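Long-range contacts in walker-Type ATPase (Pyrococcus abyssi, PDB 2QEN), which binds ADP and magnesium at a P-loop and is probably an ATPase, although its role in the cell is not known: residues A[101-106]-A[118-123]; A[54-59]-A[125-130]; A[77-82]-A[106-111]; A[130-135]-A[163-168]. The protein carries 1 engineered substitution. One frame throughout, in Å; residues are numbered along the deposited sequence.

Contact 1 (A[101-106]-A[118-123]); sequences LKFLTL and RELNDL
Glu119 reaches from helix 113-127 to the loop 101-106 and buries more surface in the contact than any other residue here. Its chain is extended beyond CG, and OE1 accepts the backbone N-H of Phe103 at 2.8 Å (N to OE1) through the syn lone pair, with an angle of 151° at the hydrogen. The N of Lys102 lies 2.9 Å from the same OE1, but its N-H points too far aside to count as a bond. A glutamate suits the place because its length carries a carboxylate to a turn of near-helical backbone. Leu101 crosses the base of Glu119 at a slant, CD2 lying 3.8 Å from Glu119 CB, while its other methyl, CD1, meets Leu120 CD2 at 4.1 Å and Leu123 CD2 at 4.2 Å. Phe103 turns its ring edge to the helix: the Glu119 carboxylate, tilted 59° from the ring, sits there, and CE2 touches Leu120 CD2. Replacing Glu119 with an alanine would probably leave the Phe103 amide without this acceptor and open a gap at the Phe103 ring edge and Lys102 CB. The contact thus couples one charged acceptor for backbone N-H to a leucine-lined apolar seam.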
loop_
_atom_site.group_PDB
_atom_site.type_symbol
_atom_site.label_atom_id
_atom_site.label_comp_id
_atom_site.label_asym_id
_atom_site.label_seq_id
_atom_site.Cartn_x
_atom_site.Cartn_y
_atom_site.Cartn_z
ATOM N N LEU A 101 5.044 28.896 -6.198
ATOM C CA LEU A 101 5.166 27.899 -7.244
ATOM C C LEU A 101 4.493 28.375 -8.521
ATOM O O LEU A 101 3.274 28.592 -8.542
ATOM C CB LEU A 101 4.575 26.555 -6.795
ATOM C CG LEU A 101 5.354 25.702 -5.785
ATOM C CD1 LEU A 101 4.491 24.537 -5.304
ATOM C CD2 LEU A 101 6.658 25.186 -6.395
ATOM N N LYS A 102 5.299 28.534 -9.574
ATOM C CA LYS A 102 4.816 28.950 -10.891
ATOM C C LYS A 102 3.812 27.961 -11.500
ATOM O O LYS A 102 2.800 28.377 -12.073
ATOM C CB LYS A 102 5.997 29.176 -11.849
ATOM C CG LYS A 102 5.599 29.583 -13.271
ATOM C CD LYS A 102 6.642 30.461 -13.956
ATOM C CE LYS A 102 6.114 30.955 -15.301
ATOM N NZ LYS A 102 6.814 32.183 -15.803
ATOM N N PHE A 103 4.075 26.661 -11.355
ATOM C CA PHE A 103 3.297 25.661 -12.086
ATOM C C PHE A 103 1.814 25.613 -11.688
ATOM O O PHE A 103 0.990 25.061 -12.407
ATOM C CB PHE A 103 3.982 24.273 -12.089
ATOM C CG PHE A 103 3.733 23.446 -10.852
ATOM C CD1 PHE A 103 2.618 22.608 -10.768
ATOM C CD2 PHE A 103 4.619 23.490 -9.781
ATOM C CE1 PHE A 103 2.378 21.831 -9.623
ATOM C CE2 PHE A 103 4.394 22.718 -8.633
ATOM C CZ PHE A 103 3.266 21.888 -8.555
ATOM N N LEU A 104 1.485 26.230 -10.559
ATOM C CA LEU A 104 0.106 26.260 -10.066
ATOM C C LEU A 104 -0.798 27.204 -10.851
ATOM O O LEU A 104 -2.014 27.004 -10.881
ATOM C CB LEU A 104 0.058 26.616 -8.577
ATOM C CG LEU A 104 0.697 25.640 -7.590
ATOM C CD1 LEU A 104 0.433 26.135 -6.177
ATOM C CD2 LEU A 104 0.157 24.227 -7.775
ATOM N N THR A 105 -0.200 28.222 -11.475
ATOM C CA THR A 105 -0.925 29.164 -12.330
ATOM C C THR A 105 -1.183 28.562 -13.709
ATOM O O THR A 105 -2.068 29.049 -14.446
ATOM C CB THR A 105 -0.133 30.480 -12.543
ATOM O OG1 THR A 105 0.483 30.888 -11.319
ATOM C CG2 THR A 105 -1.054 31.593 -13.023
ATOM N N LEU A 106 -0.406 27.511 -14.055
ATOM C CA LEU A 106 -0.365 27.000 -15.440
ATOM C C LEU A 106 -1.325 25.836 -15.659
ATOM O O LEU A 106 -1.515 24.998 -14.766
ATOM C CB LEU A 106 1.091 26.596 -15.847
ATOM C CG LEU A 106 2.156 27.757 -15.753
ATOM C CD1 LEU A 106 3.503 27.412 -16.506
ATOM C CD2 LEU A 106 1.573 29.087 -16.332
ATOM N N ARG A 118 11.336 20.260 -10.812
ATOM C CA ARG A 118 12.364 21.280 -10.581
ATOM C C ARG A 118 11.899 22.378 -9.619
ATOM O O ARG A 118 12.630 22.744 -8.704
ATOM C CB ARG A 118 12.837 21.907 -11.909
ATOM C CG ARG A 118 13.715 20.985 -12.755
ATOM C CD ARG A 118 14.357 21.750 -13.921
ATOM N NE ARG A 118 13.379 22.004 -14.982
ATOM C CZ ARG A 118 13.341 21.360 -16.148
ATOM N NH1 ARG A 118 14.250 20.428 -16.427
ATOM N NH2 ARG A 118 12.402 21.659 -17.043
ATOM N N GLU A 119 10.694 22.903 -9.833
ATOM C CA GLU A 119 10.089 23.849 -8.894
ATOM C C GLU A 119 9.926 23.295 -7.463
ATOM O O GLU A 119 10.154 24.009 -6.489
ATOM C CB GLU A 119 8.749 24.363 -9.428
ATOM C CG GLU A 119 8.871 25.308 -10.617
ATOM C CD GLU A 119 7.517 25.772 -11.160
ATOM O OE1 GLU A 119 6.624 26.117 -10.347
ATOM O OE2 GLU A 119 7.351 25.803 -12.409
ATOM N N LEU A 120 9.551 22.023 -7.342
ATOM C CA LEU A 120 9.416 21.369 -6.032
ATOM C C LEU A 120 10.760 21.175 -5.332
ATOM O O LEU A 120 10.833 21.271 -4.110
ATOM C CB LEU A 120 8.700 20.020 -6.152
ATOM C CG LEU A 120 7.224 20.053 -6.538
ATOM C CD1 LEU A 120 6.692 18.618 -6.654
ATOM C CD2 LEU A 120 6.409 20.874 -5.542
ATOM N N ASN A 121 11.808 20.900 -6.114
ATOM C CA ASN A 121 13.180 20.853 -5.617
ATOM C C ASN A 121 13.684 22.234 -5.144
ATOM O O ASN A 121 14.393 22.321 -4.141
ATOM C CB ASN A 121 14.124 20.275 -6.683
ATOM C CG ASN A 121 15.548 20.091 -6.166
ATOM O OD1 ASN A 121 15.818 19.188 -5.377
ATOM N ND2 ASN A 121 16.465 20.946 -6.609
ATOM N N ASP A 122 13.324 23.296 -5.877
ATOM C CA ASP A 122 13.601 24.697 -5.470
ATOM C C ASP A 122 12.960 24.997 -4.116
ATOM O O ASP A 122 13.535 25.689 -3.276
ATOM C CB ASP A 122 13.040 25.695 -6.497
ATOM C CG ASP A 122 13.803 25.700 -7.813
ATOM O OD1 ASP A 122 14.888 25.074 -7.901
ATOM O OD2 ASP A 122 13.312 26.342 -8.771
ATOM N N LEU A 123 11.757 24.457 -3.915
ATOM C CA LEU A 123 11.045 24.587 -2.654
ATOM C C LEU A 123 11.781 23.797 -1.553
ATOM O O LEU A 123 11.942 24.282 -0.419
ATOM C CB LEU A 123 9.594 24.127 -2.843
ATOM C CG LEU A 123 8.574 24.080 -1.703
ATOM C CD1 LEU A 123 8.500 25.425 -1.002
ATOM C CD2 LEU A 123 7.199 23.677 -2.253
#

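Contact 2 (A[54-59]-A[125-130]); sequences ERPGIL and EELGEF
Pro56 meets Leu127 where the chain enters strand 57-61. The two side chains run past each other head to tail, Pro56 CG lying 3.8 Å from Leu127 CD2, and Pro56 CB also rests 4.0 Å from Phe130 CD1. A proline offers a compact apolar surface here, and Phe91 and Phe95 of helix 88-95 touch it as well. A water donates both to Pro56 O, at 2.8 Å, and to Glu129 O, at 2.9 Å, linking the two backbones at the end of the strand pair, where Pro56 already bonds to the backbone of Ile131. Gly57 follows, with CA over one face of the Phe130 ring, offset toward the rim and 4.1 Å from the ring centroid, a CH-pi contact. The fully extended backbone at Gly57 (phi 179°, psi 170°) probably suits a glycine. Phe130 has CG anti to the backbone N (chi1 -169°), which carries the ring across toward the neighbouring strand. Next, Ile58 crosses the ring obliquely, its CG1 4.1 Å from Phe130 CE2. An alanine in place of Phe130 would take the ring from Gly57 CA and would probably leave a gap between residues 56-58 and helix 113-127. Apart from the bridging water, the chemistry is apolar: the Phe130 ring and Leu127 cover the start of strand 57-61 through apolar and CH-pi contact.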
loop_
_atom_site.group_PDB
_atom_site.type_symbol
_atom_site.label_atom_id
_atom_site.label_comp_id
_atom_site.label_asym_id
_atom_site.label_seq_id
_atom_site.Cartn_x
_atom_site.Cartn_y
_atom_site.Cartn_z
ATOM N N GLU A 54 4.113 15.960 9.490
ATOM C CA GLU A 54 5.161 16.751 10.140
ATOM C C GLU A 54 6.239 17.240 9.174
ATOM O O GLU A 54 7.014 18.137 9.510
ATOM C CB GLU A 54 5.787 15.948 11.291
ATOM C CG GLU A 54 4.902 15.909 12.543
ATOM C CD GLU A 54 5.347 14.871 13.565
ATOM O OE1 GLU A 54 6.413 15.061 14.191
ATOM O OE2 GLU A 54 4.627 13.870 13.745
ATOM N N ARG A 55 6.270 16.654 7.980
ATOM C CA ARG A 55 7.307 16.912 6.988
ATOM C C ARG A 55 6.693 17.363 5.664
ATOM O O ARG A 55 5.798 16.680 5.151
ATOM C CB ARG A 55 8.133 15.637 6.753
ATOM C CG ARG A 55 8.983 15.202 7.944
ATOM C CD ARG A 55 9.290 13.734 7.855
ATOM N NE ARG A 55 9.704 13.153 9.132
ATOM C CZ ARG A 55 8.872 12.738 10.096
ATOM N NH1 ARG A 55 7.555 12.865 9.972
ATOM N NH2 ARG A 55 9.366 12.203 11.214
ATOM N N PRO A 56 7.186 18.488 5.092
ATOM C CA PRO A 56 6.657 19.024 3.828
ATOM C C PRO A 56 6.741 17.992 2.708
ATOM O O PRO A 56 7.825 17.456 2.403
ATOM C CB PRO A 56 7.578 20.215 3.515
ATOM C CG PRO A 56 8.242 20.545 4.772
ATOM C CD PRO A 56 8.301 19.309 5.613
ATOM N N GLY A 57 5.590 17.710 2.116
ATOM C CA GLY A 57 5.491 16.695 1.093
ATOM C C GLY A 57 4.072 16.568 0.612
ATOM O O GLY A 57 3.150 17.145 1.194
ATOM N N ILE A 58 3.911 15.815 -0.467
ATOM C CA ILE A 58 2.606 15.509 -1.043
ATOM C C ILE A 58 2.439 14.009 -1.291
ATOM O O ILE A 58 3.409 13.291 -1.567
ATOM C CB ILE A 58 2.339 16.299 -2.363
ATOM C CG1 ILE A 58 3.505 16.128 -3.346
ATOM C CG2 ILE A 58 2.044 17.753 -2.049
ATOM C CD1 ILE A 58 3.355 16.939 -4.634
ATOM N N LEU A 59 1.202 13.544 -1.168
ATOM C CA LEU A 59 0.881 12.139 -1.387
ATOM C C LEU A 59 -0.040 12.031 -2.600
ATOM O O LEU A 59 -1.147 12.589 -2.611
ATOM C CB LEU A 59 0.247 11.509 -0.124
ATOM C CG LEU A 59 -0.146 10.019 -0.088
ATOM C CD1 LEU A 59 0.972 9.184 -0.621
ATOM C CD2 LEU A 59 -0.472 9.543 1.352
ATOM N N GLU A 125 14.933 23.287 -1.445
ATOM C CA GLU A 125 16.143 24.048 -1.130
ATOM C C GLU A 125 15.948 25.002 0.032
ATOM O O GLU A 125 16.872 25.215 0.817
ATOM C CB GLU A 125 16.614 24.850 -2.343
ATOM C CG GLU A 125 17.572 24.101 -3.232
ATOM C CD GLU A 125 17.891 24.840 -4.526
ATOM O OE1 GLU A 125 17.812 26.092 -4.570
ATOM O OE2 GLU A 125 18.231 24.147 -5.507
ATOM N N GLU A 126 14.762 25.596 0.115
ATOM C CA GLU A 126 14.447 26.502 1.202
ATOM C C GLU A 126 14.159 25.728 2.487
ATOM O O GLU A 126 14.655 26.092 3.564
ATOM C CB GLU A 126 13.267 27.403 0.846
ATOM C CG GLU A 126 12.918 28.355 1.982
ATOM C CD GLU A 126 11.870 29.390 1.628
ATOM O OE1 GLU A 126 11.535 29.532 0.428
ATOM O OE2 GLU A 126 11.389 30.069 2.562
ATOM N N LEU A 127 13.371 24.663 2.359
ATOM C CA LEU A 127 12.919 23.867 3.494
ATOM C C LEU A 127 13.995 22.927 4.032
ATOM O O LEU A 127 13.984 22.569 5.215
ATOM C CB LEU A 127 11.680 23.044 3.099
ATOM C CG LEU A 127 10.384 23.799 2.792
ATOM C CD1 LEU A 127 9.523 23.033 1.797
ATOM C CD2 LEU A 127 9.630 24.037 4.067
ATOM N N GLY A 128 14.916 22.530 3.159
ATOM C CA GLY A 128 15.873 21.472 3.467
ATOM C C GLY A 128 15.636 20.310 2.528
ATOM O O GLY A 128 16.557 19.857 1.838
ATOM N N GLU A 129 14.370 19.894 2.461
ATOM C CA GLU A 129 13.925 18.710 1.741
ATOM C C GLU A 129 12.439 18.852 1.433
ATOM O O GLU A 129 11.670 19.331 2.280
ATOM C CB GLU A 129 14.070 17.508 2.673
ATOM C CG GLU A 129 14.285 16.197 2.016
ATOM C CD GLU A 129 15.001 15.250 2.937
ATOM O OE1 GLU A 129 14.349 14.678 3.832
ATOM O OE2 GLU A 129 16.228 15.074 2.762
ATOM N N PHE A 130 12.039 18.414 0.239
ATOM C CA PHE A 130 10.625 18.241 -0.087
ATOM C C PHE A 130 10.333 16.793 -0.521
ATOM O O PHE A 130 11.072 16.219 -1.332
ATOM C CB PHE A 130 10.163 19.261 -1.139
ATOM C CG PHE A 130 8.675 19.299 -1.330
ATOM C CD1 PHE A 130 7.880 20.077 -0.514
ATOM C CD2 PHE A 130 8.063 18.524 -2.329
ATOM C CE1 PHE A 130 6.494 20.092 -0.680
ATOM C CE2 PHE A 130 6.678 18.545 -2.507
ATOM C CZ PHE A 130 5.893 19.343 -1.684
HETATM O O HOH W 1 10.284 17.291 3.779
#

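Contact 3 (A[77-82]-A[106-111]); sequences LIKELQ and LEPRKL
Helix 74-84 runs past the turn 106-111, which contains a short 3-10 segment at 108-109, and the two backbones come closest at Ile78 and Pro108, whose CA atoms are 5.6 Å apart. One turn of helix further on, Gln82 supplies the polar link. Its NE2 donates to Leu106 O at 2.7 Å, and the acceptor lies in the plane of the side-chain amide, only 2° out of it; the N-H meets the oxygen at a bent 140°, while the donor stands almost straight out from the carbonyl. The same NE2 also bonds to Phe103 O, so one amide group holds two carbonyls of the loop, a task for which glutamine, with two N-H groups on a long arm, is well suited. This fixes the amide's rotation and sets OE1 beside the proline ring, 3.2 Å from Pro108 CG. The same CG also meets Lys79 CB, the lysine then leading its charged end away from the turn. Ile78 adds the apolar part of the contact. With CG2 anti to the backbone N, this methyl faces Leu111 CD1 at 3.9 Å, and Ile78 CD1 approaches Leu111 O. Branched and apolar, Ile78 can touch both Pro108 and Leu111. The arrangement is a helix-loop packing in the P-loop ATPase domain, away from the nucleotide: the connection leading into helix 113-127 is tied by a glutamine side chain to helix 74-84.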
loop_
_atom_site.group_PDB
_atom_site.type_symbol
_atom_site.label_atom_id
_atom_site.label_comp_id
_atom_site.label_asym_id
_atom_site.label_seq_id
_atom_site.Cartn_x
_atom_site.Cartn_y
_atom_site.Cartn_z
ATOM N N LEU A 77 -2.178 13.434 -14.141
ATOM C CA LEU A 77 -1.160 13.351 -13.117
ATOM C C LEU A 77 -0.776 14.756 -12.675
ATOM O O LEU A 77 -0.719 15.043 -11.483
ATOM C CB LEU A 77 0.083 12.627 -13.653
ATOM C CG LEU A 77 0.975 11.789 -12.711
ATOM C CD1 LEU A 77 2.420 11.815 -13.172
ATOM C CD2 LEU A 77 0.902 12.154 -11.232
ATOM N N ILE A 78 -0.512 15.632 -13.638
ATOM C CA ILE A 78 -0.112 17.009 -13.317
ATOM C C ILE A 78 -1.226 17.764 -12.558
ATOM O O ILE A 78 -0.950 18.433 -11.552
ATOM C CB ILE A 78 0.447 17.767 -14.551
ATOM C CG1 ILE A 78 1.726 17.051 -15.028
ATOM C CG2 ILE A 78 0.740 19.225 -14.201
ATOM C CD1 ILE A 78 2.405 17.661 -16.203
ATOM N N LYS A 79 -2.466 17.605 -13.012
ATOM C CA LYS A 79 -3.625 18.198 -12.333
ATOM C C LYS A 79 -3.734 17.720 -10.868
ATOM O O LYS A 79 -4.094 18.508 -9.984
ATOM C CB LYS A 79 -4.931 17.917 -13.109
ATOM C CG LYS A 79 -6.141 18.740 -12.645
ATOM C CD LYS A 79 -7.423 18.394 -13.430
ATOM C CE LYS A 79 -8.682 18.930 -12.728
ATOM N NZ LYS A 79 -9.966 18.632 -13.462
ATOM N N GLU A 80 -3.420 16.441 -10.631
ATOM C CA GLU A 80 -3.387 15.851 -9.270
ATOM C C GLU A 80 -2.240 16.387 -8.385
ATOM O O GLU A 80 -2.437 16.644 -7.204
ATOM C CB GLU A 80 -3.376 14.312 -9.326
ATOM C CG GLU A 80 -3.499 13.605 -7.973
ATOM C CD GLU A 80 -4.871 13.756 -7.305
ATOM O OE1 GLU A 80 -5.892 13.959 -8.013
ATOM O OE2 GLU A 80 -4.930 13.647 -6.056
ATOM N N LEU A 81 -1.050 16.546 -8.950
ATOM C CA LEU A 81 0.039 17.259 -8.258
ATOM C C LEU A 81 -0.372 18.679 -7.851
ATOM O O LEU A 81 -0.101 19.109 -6.728
ATOM C CB LEU A 81 1.287 17.327 -9.129
ATOM C CG LEU A 81 2.135 16.065 -9.279
ATOM C CD1 LEU A 81 2.897 16.069 -10.605
ATOM C CD2 LEU A 81 3.099 15.942 -8.112
ATOM N N GLN A 82 -1.026 19.387 -8.772
ATOM C CA GLN A 82 -1.522 20.735 -8.523
ATOM C C GLN A 82 -2.532 20.795 -7.381
ATOM O O GLN A 82 -2.408 21.637 -6.487
ATOM C CB GLN A 82 -2.149 21.320 -9.791
ATOM C CG GLN A 82 -1.143 21.765 -10.852
ATOM C CD GLN A 82 -1.818 22.215 -12.135
ATOM O OE1 GLN A 82 -2.798 21.619 -12.582
ATOM N NE2 GLN A 82 -1.299 23.275 -12.729
ATOM N N LEU A 106 -0.406 27.511 -14.055
ATOM C CA LEU A 106 -0.365 27.000 -15.440
ATOM C C LEU A 106 -1.325 25.836 -15.659
ATOM O O LEU A 106 -1.515 24.998 -14.766
ATOM C CB LEU A 106 1.091 26.596 -15.847
ATOM C CG LEU A 106 2.156 27.757 -15.753
ATOM C CD1 LEU A 106 3.503 27.412 -16.506
ATOM C CD2 LEU A 106 1.573 29.087 -16.332
ATOM N N GLU A 107 -1.923 25.793 -16.852
ATOM C CA GLU A 107 -2.806 24.690 -17.254
ATOM C C GLU A 107 -1.999 23.410 -17.449
ATOM O O GLU A 107 -0.938 23.443 -18.069
ATOM C CB GLU A 107 -3.610 25.042 -18.525
ATOM C CG GLU A 107 -2.816 25.753 -19.617
ATOM C CD GLU A 107 -3.678 26.225 -20.785
ATOM O OE1 GLU A 107 -4.599 25.479 -21.194
ATOM O OE2 GLU A 107 -3.428 27.341 -21.308
ATOM N N PRO A 108 -2.486 22.283 -16.891
ATOM C CA PRO A 108 -1.791 20.983 -16.957
ATOM C C PRO A 108 -1.376 20.561 -18.370
ATOM O O PRO A 108 -0.327 19.927 -18.533
ATOM C CB PRO A 108 -2.821 20.004 -16.388
ATOM C CG PRO A 108 -3.691 20.831 -15.529
ATOM C CD PRO A 108 -3.743 22.193 -16.121
ATOM N N ARG A 109 -2.195 20.916 -19.364
ATOM C CA ARG A 109 -1.921 20.683 -20.795
ATOM C C ARG A 109 -0.546 21.168 -21.252
ATOM O O ARG A 109 0.059 20.576 -22.147
ATOM C CB ARG A 109 -2.977 21.382 -21.662
ATOM C CG ARG A 109 -4.254 20.597 -21.887
ATOM C CD ARG A 109 -5.173 21.289 -22.892
ATOM N NE ARG A 109 -6.351 20.474 -23.196
ATOM C CZ ARG A 109 -7.374 20.865 -23.952
ATOM N NH1 ARG A 109 -7.385 22.073 -24.503
ATOM N NH2 ARG A 109 -8.393 20.040 -24.162
ATOM N N LYS A 110 -0.070 22.254 -20.646
ATOM C CA LYS A 110 1.139 22.935 -21.108
ATOM C C LYS A 110 2.346 22.836 -20.152
ATOM O O LYS A 110 3.317 23.592 -20.285
ATOM C CB LYS A 110 0.798 24.388 -21.445
ATOM C CG LYS A 110 -0.243 24.504 -22.569
ATOM C CD LYS A 110 -0.509 25.943 -22.991
ATOM C CE LYS A 110 -1.493 26.018 -24.167
ATOM N NZ LYS A 110 -2.816 25.364 -23.898
ATOM N N LEU A 111 2.292 21.894 -19.209
ATOM C CA LEU A 111 3.391 21.667 -18.255
ATOM C C LEU A 111 4.075 20.319 -18.492
ATOM O O LEU A 111 3.418 19.339 -18.837
ATOM C CB LEU A 111 2.881 21.716 -16.800
ATOM C CG LEU A 111 2.623 23.059 -16.104
ATOM C CD1 LEU A 111 1.771 22.884 -14.854
ATOM C CD2 LEU A 111 3.929 23.771 -15.768
#

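Contact 4 (A[130-135]-A[163-168]); sequences FIVAFD and PNLKII
Strands 130-135 and 165-168 run parallel, their axes 4.7 Å apart and 22° from exact alignment, with Phe130 paired to Leu165, Ile131 to Lys166, Val132 to Ile167 and Ala133 to Ile168. Five backbone hydrogen bonds join them, alternating in direction from Phe130 N to Asn164 O through to Phe134 N to Ile168 O, supplemented by CA-H...O contacts such as Ile167 CA to Val132 O at 3.2 Å. On the face bearing Leu165, its CD1 sits at the edge of the Phe130 ring, 4.0 Å from CD2, and also reaches Val132 CG2; chi1 -162° and chi2 69° of Leu165 together place that methyl. On the same face, Phe134 CD1 touches Ile167 CG2 at 4.3 Å. The opposite face carries Ile131, Ala133, Lys166 and Ile168. There Ile168 CD1 meets Ile131 CG2 at 3.7 Å. The small Ala133 lets Ile168 lie close, Ala133 CB being 4.1 Å from Ile168 CB. The branched chains of Ile131, Val132, Ile167 and Ile168 suit extended, buried strands. At the end of strand 130-135, Asp135 is bonded to Thr170 and to Ser45 of the P-loop; it is a magnesium ligand in a structure of this protein. The pair forms the two strands of a beta-alpha-beta crossover through helix 149-161, and an acidic residue closing a hydrophobic strand is the hallmark of the Walker B motif of P-loop ATPases.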
loop_
_atom_site.group_PDB
_atom_site.type_symbol
_atom_site.label_atom_id
_atom_site.label_comp_id
_atom_site.label_asym_id
_atom_site.label_seq_id
_atom_site.Cartn_x
_atom_site.Cartn_y
_atom_site.Cartn_z
ATOM N N PHE A 130 12.039 18.414 0.239
ATOM C CA PHE A 130 10.625 18.241 -0.087
ATOM C C PHE A 130 10.333 16.793 -0.521
ATOM O O PHE A 130 11.072 16.219 -1.332
ATOM C CB PHE A 130 10.163 19.261 -1.139
ATOM C CG PHE A 130 8.675 19.299 -1.330
ATOM C CD1 PHE A 130 7.880 20.077 -0.514
ATOM C CD2 PHE A 130 8.063 18.524 -2.329
ATOM C CE1 PHE A 130 6.494 20.092 -0.680
ATOM C CE2 PHE A 130 6.678 18.545 -2.507
ATOM C CZ PHE A 130 5.893 19.343 -1.684
ATOM N N ILE A 131 9.263 16.210 0.021
ATOM C CA ILE A 131 8.896 14.832 -0.305
ATOM C C ILE A 131 7.739 14.734 -1.312
ATOM O O ILE A 131 6.696 15.366 -1.144
ATOM C CB ILE A 131 8.572 13.980 0.967
ATOM C CG1 ILE A 131 9.749 13.997 1.959
ATOM C CG2 ILE A 131 8.180 12.513 0.593
ATOM C CD1 ILE A 131 9.310 13.852 3.428
ATOM N N VAL A 132 7.945 13.932 -2.357
ATOM C CA VAL A 132 6.857 13.534 -3.248
ATOM C C VAL A 132 6.640 12.051 -3.062
ATOM O O VAL A 132 7.542 11.260 -3.299
ATOM C CB VAL A 132 7.148 13.834 -4.747
ATOM C CG1 VAL A 132 5.938 13.423 -5.622
ATOM C CG2 VAL A 132 7.471 15.294 -4.939
ATOM N N ALA A 133 5.448 11.682 -2.594
ATOM C CA ALA A 133 5.103 10.278 -2.362
ATOM C C ALA A 133 4.032 9.768 -3.322
ATOM O O ALA A 133 2.995 10.396 -3.518
ATOM C CB ALA A 133 4.681 10.061 -0.929
ATOM N N PHE A 134 4.317 8.624 -3.925
ATOM C CA PHE A 134 3.390 7.946 -4.811
ATOM C C PHE A 134 2.852 6.695 -4.098
ATOM O O PHE A 134 3.575 5.725 -3.875
ATOM C CB PHE A 134 4.087 7.583 -6.130
ATOM C CG PHE A 134 4.488 8.780 -6.967
ATOM C CD1 PHE A 134 5.727 9.395 -6.786
ATOM C CD2 PHE A 134 3.631 9.284 -7.943
ATOM C CE1 PHE A 134 6.108 10.492 -7.547
ATOM C CE2 PHE A 134 4.006 10.398 -8.733
ATOM C CZ PHE A 134 5.244 10.998 -8.533
ATOM N N ASP A 135 1.580 6.735 -3.730
ATOM C CA ASP A 135 0.958 5.622 -3.032
ATOM C C ASP A 135 0.485 4.598 -4.037
ATOM O O ASP A 135 -0.256 4.933 -4.958
ATOM C CB ASP A 135 -0.217 6.107 -2.169
ATOM C CG ASP A 135 -0.335 5.336 -0.857
ATOM O OD1 ASP A 135 0.390 4.308 -0.658
ATOM O OD2 ASP A 135 -1.141 5.779 -0.009
ATOM N N PRO A 163 18.752 17.126 -5.488
ATOM C CA PRO A 163 19.165 16.703 -4.139
ATOM C C PRO A 163 18.265 17.165 -2.990
ATOM O O PRO A 163 18.327 16.598 -1.899
ATOM C CB PRO A 163 20.568 17.316 -3.983
ATOM C CG PRO A 163 20.612 18.447 -4.959
ATOM C CD PRO A 163 19.745 18.036 -6.110
ATOM N N ASN A 164 17.435 18.173 -3.212
ATOM C CA ASN A 164 16.506 18.591 -2.161
ATOM C C ASN A 164 15.118 18.004 -2.337
ATOM O O ASN A 164 14.138 18.506 -1.794
ATOM C CB ASN A 164 16.475 20.108 -2.088
ATOM C CG ASN A 164 17.819 20.670 -1.737
ATOM O OD1 ASN A 164 18.652 20.900 -2.609
ATOM N ND2 ASN A 164 18.047 20.886 -0.454
ATOM N N LEU A 165 15.049 16.928 -3.111
ATOM C CA LEU A 165 13.795 16.287 -3.396
ATOM C C LEU A 165 13.915 14.796 -3.081
ATOM O O LEU A 165 14.863 14.138 -3.517
ATOM C CB LEU A 165 13.424 16.530 -4.856
ATOM C CG LEU A 165 11.971 16.318 -5.273
ATOM C CD1 LEU A 165 11.080 17.393 -4.648
ATOM C CD2 LEU A 165 11.876 16.340 -6.807
ATOM N N LYS A 166 12.974 14.286 -2.287
ATOM C CA LYS A 166 12.956 12.874 -1.931
ATOM C C LYS A 166 11.667 12.253 -2.452
ATOM O O LYS A 166 10.609 12.881 -2.429
ATOM C CB LYS A 166 13.081 12.681 -0.412
ATOM C CG LYS A 166 14.418 13.118 0.168
ATOM C CD LYS A 166 15.576 12.225 -0.319
ATOM C CE LYS A 166 16.917 12.924 -0.150
ATOM N NZ LYS A 166 17.495 12.705 1.184
ATOM N N ILE A 167 11.775 11.026 -2.936
ATOM C CA ILE A 167 10.645 10.326 -3.531
ATOM C C ILE A 167 10.431 9.032 -2.729
ATOM O O ILE A 167 11.389 8.320 -2.425
ATOM C CB ILE A 167 10.868 10.054 -5.041
ATOM C CG1 ILE A 167 10.857 11.362 -5.844
ATOM C CG2 ILE A 167 9.817 9.056 -5.607
ATOM C CD1 ILE A 167 11.156 11.157 -7.313
ATOM N N ILE A 168 9.186 8.806 -2.321
ATOM C CA ILE A 168 8.774 7.573 -1.667
ATOM C C ILE A 168 7.772 6.904 -2.596
ATOM O O ILE A 168 6.820 7.548 -3.037
ATOM C CB ILE A 168 8.106 7.843 -0.291
ATOM C CG1 ILE A 168 9.097 8.521 0.662
ATOM C CG2 ILE A 168 7.573 6.519 0.345
ATOM C CD1 ILE A 168 8.461 9.067 1.939
#

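In the fold
All four contacts lie in the P-loop ATPase domain. Contacts 2 and 4, with centres 8 Å apart, share Phe130 and join three successive strands of the parallel sheet, 57-61, 130-135 and 165-171. Contacts 1 and 2 both use helix 113-127, whose Leu120 and Leu123 pack on Phe130. Contacts 1 and 3, 11 Å apart, share Leu106; their segments alternate along the chain, between those of contact 2, whereas contact 4 comes after all three, starting at Phe130. Contacts 1 to 3 pack the helices and loops between strands 57-61 and 130-135 against one another and the sheet. Contact 4 builds the sheet itself, carries Asp135, and brings the Ile168 side chain within about 11 Å of ADP.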